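Long-range contacts in kynurenine formamidase (Bacillus anthracis, PDB 4CO9), which hydrolyses N-formyl-L-kynurenine to L-kynurenine and formate, the second step of the kynurenine pathway of tryptophan degradation, using two zinc ions per subunit: residues 54-63 and 167-177; 66-74 and 193-202. One frame throughout, in Å; residues are numbered along the deposited sequence. Where two conformers were deposited one is given.

Contact 1: 54-63 and 167-177; sequences GTHIDAPFHF and FKHSIHILENV. With ZN (zinc ion), chain P; ZN (zinc ion), chain O.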
loop_
_atom_site.group_PDB
_atom_site.type_symbol
_atom_site.label_atom_id
_atom_site.label_comp_id
_atom_site.label_asym_id
_atom_site.label_seq_id
_atom_site.Cartn_x
_atom_site.Cartn_y
_atom_site.Cartn_z
ATOM N N GLY C 54 -11.756 -0.828 4.746
ATOM C CA GLY C 54 -10.905 -1.988 4.820
ATOM C C GLY C 54 -9.766 -1.731 5.771
ATOM O O GLY C 54 -9.856 -0.876 6.658
ATOM N N THR C 55 -8.673 -2.444 5.557
ATOM C CA THR C 55 -7.500 -2.335 6.395
ATOM C C THR C 55 -6.805 -1.023 6.058
ATOM O O THR C 55 -6.467 -0.775 4.900
ATOM C CB THR C 55 -6.578 -3.536 6.152
ATOM O OG1 THR C 55 -7.341 -4.737 6.318
ATOM C CG2 THR C 55 -5.427 -3.543 7.132
ATOM N N HIS C 56 -6.587 -0.174 7.060
ATOM C CA HIS C 56 -6.053 1.142 6.793
ATOM C C HIS C 56 -5.437 1.760 8.036
ATOM O O HIS C 56 -5.652 1.278 9.152
ATOM C CB HIS C 56 -7.175 2.054 6.280
ATOM C CG HIS C 56 -8.162 2.424 7.330
ATOM N ND1 HIS C 56 -9.209 1.600 7.682
ATOM C CD2 HIS C 56 -8.257 3.520 8.118
ATOM C CE1 HIS C 56 -9.926 2.188 8.620
ATOM N NE2 HIS C 56 -9.364 3.348 8.906
ATOM N N ILE C 57 -4.692 2.835 7.831
ATOM C CA ILE C 57 -4.090 3.578 8.923
ATOM C C ILE C 57 -4.689 4.979 8.985
ATOM O O ILE C 57 -5.070 5.543 7.955
ATOM C CB ILE C 57 -2.538 3.623 8.817
ATOM C CG1 ILE C 57 -2.053 4.397 7.579
ATOM C CG2 ILE C 57 -1.986 2.211 8.814
ATOM C CD1 ILE C 57 -1.743 5.869 7.849
ATOM N N ASP C 58 -4.760 5.519 10.199
ATOM C CA ASP C 58 -5.219 6.886 10.444
ATOM C C ASP C 58 -4.030 7.832 10.588
ATOM O O ASP C 58 -3.049 7.501 11.253
ATOM C CB ASP C 58 -5.982 6.988 11.750
ATOM C CG ASP C 58 -7.284 6.249 11.746
ATOM O OD1 ASP C 58 -7.782 5.834 10.682
ATOM O OD2 ASP C 58 -7.820 6.073 12.864
ATOM N N ALA C 59 -4.120 9.005 9.971
ATOM C CA ALA C 59 -3.174 10.093 10.245
ATOM C C ALA C 59 -3.819 11.005 11.293
ATOM O O ALA C 59 -5.042 11.021 11.415
ATOM C CB ALA C 59 -2.884 10.875 8.983
ATOM N N PRO C 60 -3.007 11.755 12.055
ATOM C CA PRO C 60 -3.565 12.627 13.086
ATOM C C PRO C 60 -4.535 13.674 12.517
ATOM O O PRO C 60 -5.502 14.048 13.182
ATOM C CB PRO C 60 -2.326 13.276 13.701
ATOM C CG PRO C 60 -1.252 12.264 13.495
ATOM C CD PRO C 60 -1.542 11.630 12.172
ATOM N N PHE C 61 -4.332 14.072 11.272
ATOM C CA PHE C 61 -5.259 14.985 10.607
ATOM C C PHE C 61 -6.715 14.487 10.605
ATOM O O PHE C 61 -7.643 15.303 10.542
ATOM C CB PHE C 61 -4.781 15.273 9.190
ATOM C CG PHE C 61 -5.714 16.163 8.390
ATOM C CD1 PHE C 61 -6.037 17.425 8.834
ATOM C CD2 PHE C 61 -6.253 15.732 7.186
ATOM C CE1 PHE C 61 -6.882 18.236 8.098
ATOM C CE2 PHE C 61 -7.101 16.537 6.450
ATOM C CZ PHE C 61 -7.417 17.798 6.912
ATOM N N HIS C 62 -6.918 13.167 10.666
ATOM C CA HIS C 62 -8.255 12.580 10.733
ATOM C C HIS C 62 -9.065 13.135 11.911
ATOM O O HIS C 62 -10.258 13.390 11.767
ATOM C CB HIS C 62 -8.162 11.066 10.853
ATOM C CG HIS C 62 -9.475 10.374 11.009
ATOM N ND1 HIS C 62 -10.526 10.564 10.145
ATOM C CD2 HIS C 62 -9.892 9.455 11.902
ATOM C CE1 HIS C 62 -11.544 9.814 10.512
ATOM N NE2 HIS C 62 -11.181 9.123 11.579
ATOM N N PHE C 63 -8.414 13.367 13.037
ATOM C CA PHE C 63 -9.116 13.848 14.245
ATOM C C PHE C 63 -8.593 15.169 14.832
ATOM O O PHE C 63 -9.101 15.639 15.850
ATOM C CB PHE C 63 -9.089 12.750 15.302
ATOM C CG PHE C 63 -7.734 12.163 15.525
ATOM C CD1 PHE C 63 -6.853 12.750 16.423
ATOM C CD2 PHE C 63 -7.326 11.034 14.820
ATOM C CE1 PHE C 63 -5.599 12.208 16.630
ATOM C CE2 PHE C 63 -6.065 10.487 15.022
ATOM C CZ PHE C 63 -5.208 11.079 15.924
ATOM N N PHE C 167 -2.012 9.133 19.632
ATOM C CA PHE C 167 -1.096 9.980 18.882
ATOM C C PHE C 167 -0.338 10.981 19.786
ATOM O O PHE C 167 0.818 11.298 19.505
ATOM C CB PHE C 167 -1.725 10.594 17.612
ATOM C CG PHE C 167 -1.477 9.769 16.345
ATOM C CD1 PHE C 167 -0.256 9.817 15.697
ATOM C CD2 PHE C 167 -2.465 8.947 15.812
ATOM C CE1 PHE C 167 -0.028 9.082 14.537
ATOM C CE2 PHE C 167 -2.243 8.210 14.648
ATOM C CZ PHE C 167 -1.025 8.282 14.014
ATOM N N LYS C 168 -0.946 11.416 20.889
ATOM C CA LYS C 168 -0.243 12.262 21.875
ATOM C C LYS C 168 0.998 11.553 22.414
ATOM O O LYS C 168 1.951 12.206 22.835
ATOM C CB LYS C 168 -1.175 12.589 23.034
ATOM C CG LYS C 168 -0.794 13.789 23.893
ATOM C CD LYS C 168 -1.722 13.915 25.105
ATOM C CE LYS C 168 -2.180 15.347 25.355
ATOM N NZ LYS C 168 -1.056 16.275 25.582
ATOM N N HIS C 169 0.957 10.223 22.443
ATOM C CA HIS C 169 2.063 9.409 22.943
ATOM C C HIS C 169 2.855 8.733 21.829
ATOM O O HIS C 169 3.533 7.743 22.066
ATOM C CB HIS C 169 1.536 8.368 23.918
ATOM C CG HIS C 169 1.061 8.952 25.208
ATOM N ND1 HIS C 169 -0.216 9.440 25.374
ATOM C CD2 HIS C 169 1.695 9.136 26.392
ATOM C CE1 HIS C 169 -0.353 9.894 26.607
ATOM N NE2 HIS C 169 0.793 9.724 27.245
ATOM N N SER C 170 2.753 9.284 20.624
ATOM C CA SER C 170 3.496 8.828 19.462
ATOM C C SER C 170 3.146 7.405 19.025
ATOM O O SER C 170 3.961 6.746 18.403
ATOM C CB SER C 170 5.007 8.975 19.702
ATOM O OG SER C 170 5.348 10.342 19.748
ATOM N N ILE C 171 1.928 6.964 19.337
ATOM C CA ILE C 171 1.462 5.645 18.943
ATOM C C ILE C 171 0.538 5.781 17.738
ATOM O O ILE C 171 -0.499 6.424 17.802
ATOM C CB ILE C 171 0.686 4.934 20.050
ATOM C CG1 ILE C 171 1.548 4.836 21.305
ATOM C CG2 ILE C 171 0.245 3.554 19.578
ATOM C CD1 ILE C 171 0.803 4.334 22.519
ATOM N N HIS C 172 0.943 5.139 16.651
ATOM C CA HIS C 172 0.227 5.178 15.395
ATOM C C HIS C 172 -0.864 4.121 15.385
ATOM O O HIS C 172 -0.854 3.224 16.205
ATOM C CB HIS C 172 1.217 4.987 14.273
ATOM C CG HIS C 172 2.221 6.092 14.187
ATOM N ND1 HIS C 172 2.363 6.876 13.068
ATOM C CD2 HIS C 172 3.107 6.564 15.091
ATOM C CE1 HIS C 172 3.315 7.769 13.275
ATOM N NE2 HIS C 172 3.776 7.606 14.496
ATOM N N ILE C 173 -1.805 4.254 14.455
ATOM C CA ILE C 173 -3.055 3.496 14.486
ATOM C C ILE C 173 -3.315 2.768 13.180
ATOM O O ILE C 173 -3.305 3.377 12.107
ATOM C CB ILE C 173 -4.253 4.429 14.775
ATOM C CG1 ILE C 173 -4.101 5.053 16.165
ATOM C CG2 ILE C 173 -5.578 3.662 14.683
ATOM C CD1 ILE C 173 -5.066 6.185 16.444
ATOM N N LEU C 174 -3.589 1.469 13.306
ATOM C CA LEU C 174 -3.924 0.594 12.201
ATOM C C LEU C 174 -5.240 -0.086 12.533
ATOM O O LEU C 174 -5.381 -0.666 13.605
ATOM C CB LEU C 174 -2.793 -0.424 12.032
ATOM C CG LEU C 174 -3.000 -1.648 11.153
ATOM C CD1 LEU C 174 -3.319 -1.243 9.718
ATOM C CD2 LEU C 174 -1.766 -2.528 11.212
ATOM N N GLU C 175 -6.209 -0.003 11.628
ATOM C CA GLU C 175 -7.555 -0.513 11.861
ATOM C C GLU C 175 -7.964 -1.543 10.811
ATOM O O GLU C 175 -7.425 -1.562 9.694
ATOM C CB GLU C 175 -8.555 0.649 11.898
ATOM C CG GLU C 175 -8.424 1.482 13.161
ATOM C CD GLU C 175 -9.002 2.882 13.049
ATOM O OE1 GLU C 175 -9.182 3.380 11.915
ATOM O OE2 GLU C 175 -9.262 3.495 14.125
ATOM N N ASN C 176 -8.897 -2.415 11.196
ATOM C CA ASN C 176 -9.445 -3.457 10.324
ATOM C C ASN C 176 -8.441 -4.500 9.820
ATOM O O ASN C 176 -8.568 -4.996 8.706
ATOM C CB ASN C 176 -10.188 -2.837 9.130
ATOM C CG ASN C 176 -11.563 -2.305 9.498
ATOM O OD1 ASN C 176 -12.202 -2.784 10.432
ATOM N ND2 ASN C 176 -12.035 -1.323 8.747
ATOM N N VAL C 177 -7.456 -4.856 10.628
ATOM C CA VAL C 177 -6.650 -6.028 10.286
ATOM C C VAL C 177 -7.499 -7.292 10.472
ATOM O O VAL C 177 -8.494 -7.261 11.183
ATOM C CB VAL C 177 -5.321 -6.138 11.067
ATOM C CG1 VAL C 177 -4.334 -5.082 10.592
ATOM C CG2 VAL C 177 -5.526 -6.061 12.576
HETATM ZN ZN ZN P . -9.692 5.106 10.325
HETATM ZN ZN ZN O . -9.632 5.448 13.410
HETATM O O HOH W 1 -1.416 5.465 11.815
HETATM O O HOH W 2 -10.748 6.030 11.822
HETATM O O HOH W 3 -12.053 5.013 14.013
#

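Contact 2: 66-74 and 193-202; sequences DGKKVLDLD and PLALSDADGS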
loop_
_atom_site.group_PDB
_atom_site.type_symbol
_atom_site.label_atom_id
_atom_site.label_comp_id
_atom_site.label_asym_id
_atom_site.label_seq_id
_atom_site.Cartn_x
_atom_site.Cartn_y
_atom_site.Cartn_z
ATOM N N ASP C 66 -4.911 20.329 13.027
ATOM C CA ASP C 66 -3.495 20.683 12.931
ATOM C C ASP C 66 -2.563 19.467 12.905
ATOM O O ASP C 66 -1.346 19.621 12.956
ATOM C CB ASP C 66 -3.116 21.592 14.101
ATOM C CG ASP C 66 -3.888 22.893 14.089
ATOM O OD1 ASP C 66 -3.900 23.560 13.043
ATOM O OD2 ASP C 66 -4.525 23.216 15.111
ATOM N N GLY C 67 -3.119 18.263 12.823
ATOM C CA GLY C 67 -2.317 17.046 12.871
ATOM C C GLY C 67 -1.626 16.731 11.562
ATOM O O GLY C 67 -2.037 17.199 10.504
ATOM N N LYS C 68 -0.582 15.904 11.647
ATOM C CA LYS C 68 0.156 15.435 10.481
ATOM C C LYS C 68 -0.754 14.780 9.450
ATOM O O LYS C 68 -1.716 14.088 9.799
ATOM C CB LYS C 68 1.222 14.407 10.873
ATOM C CG LYS C 68 2.483 14.964 11.513
ATOM C CD LYS C 68 3.515 13.836 11.630
ATOM C CE LYS C 68 4.855 14.306 12.151
ATOM N N LYS C 69 -0.412 14.999 8.188
ATOM C CA LYS C 69 -1.031 14.294 7.068
ATOM C C LYS C 69 -0.229 13.028 6.799
ATOM O O LYS C 69 0.874 12.864 7.314
ATOM C CB LYS C 69 -1.020 15.145 5.804
ATOM C CG LYS C 69 -1.516 16.577 5.968
ATOM C CD LYS C 69 -2.987 16.638 6.313
ATOM C CE LYS C 69 -3.632 17.942 5.859
ATOM N NZ LYS C 69 -3.099 19.110 6.595
ATOM N N VAL C 70 -0.776 12.145 5.965
ATOM C CA VAL C 70 -0.194 10.824 5.768
ATOM C C VAL C 70 1.283 10.861 5.376
ATOM O O VAL C 70 2.081 10.117 5.938
ATOM C CB VAL C 70 -0.989 10.006 4.729
ATOM C CG1 VAL C 70 -0.174 8.822 4.221
ATOM C CG2 VAL C 70 -2.286 9.524 5.341
ATOM N N LEU C 71 1.641 11.687 4.408
ATOM C CA LEU C 71 2.998 11.676 3.900
ATOM C C LEU C 71 4.013 12.162 4.949
ATOM O O LEU C 71 5.198 11.841 4.852
ATOM C CB LEU C 71 3.111 12.496 2.614
ATOM C CG LEU C 71 4.438 12.460 1.846
ATOM C CD1 LEU C 71 4.876 11.041 1.520
ATOM C CD2 LEU C 71 4.332 13.277 0.571
ATOM N N ASP C 72 3.544 12.911 5.947
ATOM C CA ASP C 72 4.400 13.372 7.055
ATOM C C ASP C 72 4.728 12.236 8.028
ATOM O O ASP C 72 5.606 12.385 8.880
ATOM C CB ASP C 72 3.712 14.481 7.869
ATOM C CG ASP C 72 3.289 15.688 7.040
ATOM O OD1 ASP C 72 4.026 16.051 6.107
ATOM O OD2 ASP C 72 2.197 16.276 7.329
ATOM N N LEU C 73 4.005 11.127 7.953
ATOM C CA LEU C 73 4.212 10.041 8.897
ATOM C C LEU C 73 5.496 9.255 8.596
ATOM O O LEU C 73 5.847 9.009 7.437
ATOM C CB LEU C 73 3.013 9.095 8.915
ATOM C CG LEU C 73 1.671 9.717 9.311
ATOM C CD1 LEU C 73 0.540 8.748 8.998
ATOM C CD2 LEU C 73 1.654 10.089 10.780
ATOM N N ASP C 74 6.162 8.843 9.664
ATOM C CA ASP C 74 7.428 8.125 9.581
ATOM C C ASP C 74 7.210 6.684 9.099
ATOM O O ASP C 74 6.599 5.873 9.790
ATOM C CB ASP C 74 8.065 8.158 10.968
ATOM C CG ASP C 74 9.384 7.442 11.037
ATOM O OD1 ASP C 74 9.872 6.951 10.007
ATOM O OD2 ASP C 74 9.929 7.377 12.158
ATOM N N PRO C 193 1.405 3.141 4.565
ATOM C CA PRO C 193 0.467 4.045 3.886
ATOM C C PRO C 193 0.960 4.423 2.505
ATOM O O PRO C 193 2.174 4.474 2.267
ATOM C CB PRO C 193 0.437 5.290 4.769
ATOM C CG PRO C 193 1.609 5.206 5.675
ATOM C CD PRO C 193 2.134 3.795 5.667
ATOM N N LEU C 194 0.021 4.694 1.608
ATOM C CA LEU C 194 0.343 5.309 0.343
ATOM C C LEU C 194 0.922 6.697 0.600
ATOM O O LEU C 194 0.690 7.288 1.657
ATOM C CB LEU C 194 -0.912 5.397 -0.531
ATOM C CG LEU C 194 -1.570 4.057 -0.906
ATOM C CD1 LEU C 194 -2.805 4.322 -1.756
ATOM C CD2 LEU C 194 -0.601 3.167 -1.668
ATOM N N ALA C 195 1.676 7.218 -0.363
ATOM C CA ALA C 195 2.374 8.488 -0.188
ATOM C C ALA C 195 1.441 9.694 -0.379
ATOM O O ALA C 195 1.690 10.543 -1.209
ATOM C CB ALA C 195 3.552 8.561 -1.147
ATOM N N LEU C 196 0.376 9.765 0.420
ATOM C CA LEU C 196 -0.670 10.762 0.217
ATOM C C LEU C 196 -0.327 12.066 0.914
ATOM O O LEU C 196 -0.340 12.124 2.138
ATOM C CB LEU C 196 -2.002 10.230 0.734
ATOM C CG LEU C 196 -2.582 9.087 -0.088
ATOM C CD1 LEU C 196 -3.563 8.255 0.723
ATOM C CD2 LEU C 196 -3.244 9.638 -1.336
ATOM N N SER C 197 -0.000 13.090 0.137
ATOM C CA SER C 197 0.462 14.370 0.679
ATOM C C SER C 197 -0.495 14.982 1.680
ATOM O O SER C 197 -0.071 15.534 2.683
ATOM C CB SER C 197 0.704 15.381 -0.454
ATOM O OG SER C 197 1.661 14.914 -1.391
ATOM N N ASP C 198 -1.793 14.901 1.396
ATOM C CA ASP C 198 -2.766 15.728 2.096
ATOM C C ASP C 198 -3.808 14.951 2.876
ATOM O O ASP C 198 -4.738 15.545 3.406
ATOM C CB ASP C 198 -3.464 16.638 1.086
ATOM C CG ASP C 198 -2.487 17.501 0.316
ATOM O OD1 ASP C 198 -1.634 18.118 0.945
ATOM O OD2 ASP C 198 -2.555 17.541 -0.920
ATOM N N ALA C 199 -3.677 13.630 2.939
ATOM C CA ALA C 199 -4.751 12.793 3.440
ATOM C C ALA C 199 -4.768 12.582 4.952
ATOM O O ALA C 199 -3.749 12.717 5.631
ATOM C CB ALA C 199 -4.753 11.441 2.709
ATOM N N ASP C 200 -5.954 12.193 5.417
ATOM C CA ASP C 200 -6.272 11.920 6.787
ATOM C C ASP C 200 -5.986 10.470 7.167
ATOM O O ASP C 200 -6.204 10.084 8.310
ATOM C CB ASP C 200 -7.758 12.223 7.039
ATOM C CG ASP C 200 -8.699 11.486 6.062
ATOM O OD1 ASP C 200 -8.590 11.687 4.832
ATOM O OD2 ASP C 200 -9.564 10.735 6.540
ATOM N N GLY C 201 -5.500 9.673 6.218
ATOM C CA GLY C 201 -5.194 8.259 6.460
ATOM C C GLY C 201 -4.969 7.585 5.122
ATOM O O GLY C 201 -4.953 8.264 4.090
ATOM N N SER C 202 -4.765 6.276 5.128
ATOM C CA SER C 202 -4.530 5.556 3.882
ATOM C C SER C 202 -4.933 4.114 4.007
ATOM O O SER C 202 -4.642 3.483 5.013
ATOM C CB SER C 202 -3.053 5.586 3.504
ATOM O OG SER C 202 -2.823 4.874 2.301
HETATM O O HOH W 4 2.350 16.365 3.339
#

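Contact 1: 54-63 and 167-177
The ring of Phe-167 fits between Pro-60 and the backbone of its own turn. Pro-60 CG sits over one face, offset toward the rim, 3.7 Å from the centroid of the Phe-167 ring. Ile-171 O lies over the centre of the opposite face. Phe-63 supplies a second bump. Its CZ meets Phe-167 CD2, at the edge of the Phe-63 ring, at 3.5 Å; the ring planes are 44° apart. Beyond these rings, strands 56-58 and 172-175 run antiparallel. His-56 and Glu-175 form a hydrogen-bonded pair, with Glu-175 N 2.8 Å from His-56 O. On one side of the sheet, Leu-174 CD1 reaches across to Ile-57 CG2. On the other, His-56, Asp-58 and Glu-175 line the hollow that holds the two zinc ions. This is the binuclear-zinc catalytic site of this KynB-family enzyme. The Asp-58 carboxylate spans the metals, with OD1 on the zinc of chain P and OD2 on that of chain O. Glu-175 crosses it with its carboxylate plane turned by 83°. Glu-175 OE1 binds both ions, the zinc of chain O at the longer 2.6 Å, and OE2 also binds the latter. Water 2 bridges the ions as well. His-52 completes the chain P site; His-163 and water 3 complete the chain O site. His-56 CG lies between its backbone N and carbonyl carbon (chi1 71°), which lets NE2 reach the zinc of chain P at 2.3 Å. The far side of the ring is held too: His-56 ND1 donates to Gly-54 O at 2.8 Å, nearly straight and in the ring plane. Asn-176 ND2 meets Gly-54 O at 3.1 Å from the opposite face of that carbonyl. Next to it, Thr-55 OG1 donates to Asn-176 O at 2.7 Å, and Thr-55 CG2 rests against Val-177 CG1.

Contact 2: 66-74 and 193-202
Val-70 turns CG1 trans to its backbone N (chi1 163°), and this sends its two methyls to different parts of 193-202. CG1 goes to the Pro-193 ring, 3.6 Å from Pro-193 CB, and lies close to Leu-194 O at 3.1 Å. CG2 faces Gly-201 O at 3.2 Å. That carbonyl is buried and has no polar partner in the model. With CG anti to N (chi1 -173°), Leu-71 extends CD1 to Ala-195 CB, at the centre of an inverse gamma turn, and its CD2 lies by Ser-197. The backbone adds two bonds. Val-70 N donates to Ala-199 O at 3.0 Å, and Leu-71 N makes a weak bond to Leu-196 O. Water 4 donates to Ser-197 O and, over a longer 3.3 Å, to Asp-72 OD1. Lys-69 lays CB on Ser-197 O, at 3.3 Å, and runs on past Asp-198 O. Its amine makes a cation-pi contact with Phe-61. Ser-197 OG hydrogen-bonds Asn-16 ND2 of the second subunit. Asp-200 OD1 hydrogen-bonds Tyr-30 OH of that subunit, and OD2 hydrogen-bonds NE2 of His-52, a zinc ligand of its own chain. A short 3-10 turn, 70-72, thus packs into the loop leading to strand 201-203, beside the second shell of the zinc site.

From the N terminus, the chain passes 54-63 and then 66-74 before leaving for the parallel strands of the central sheet. It returns at 167-177, where contact 1 closes a loop of 103 residues. It continues through strand 185-190 to 193-202, where contact 2 closes one of 118. The segments alternate, so the two loops cross rather than nest. Strand 56-58 joins them: it lies between 172-175 and 201-203 in the sheet. Toward 201-203, Ile-57 N meets Ser-202 O and Ala-59 N meets Asp-200 O, both probable hydrogen bonds. Contact 1 ties strand 56-58 to 172-175, and contact 2 ties the loop after 56-58 to the one before 201-203. Both reach the second subunit.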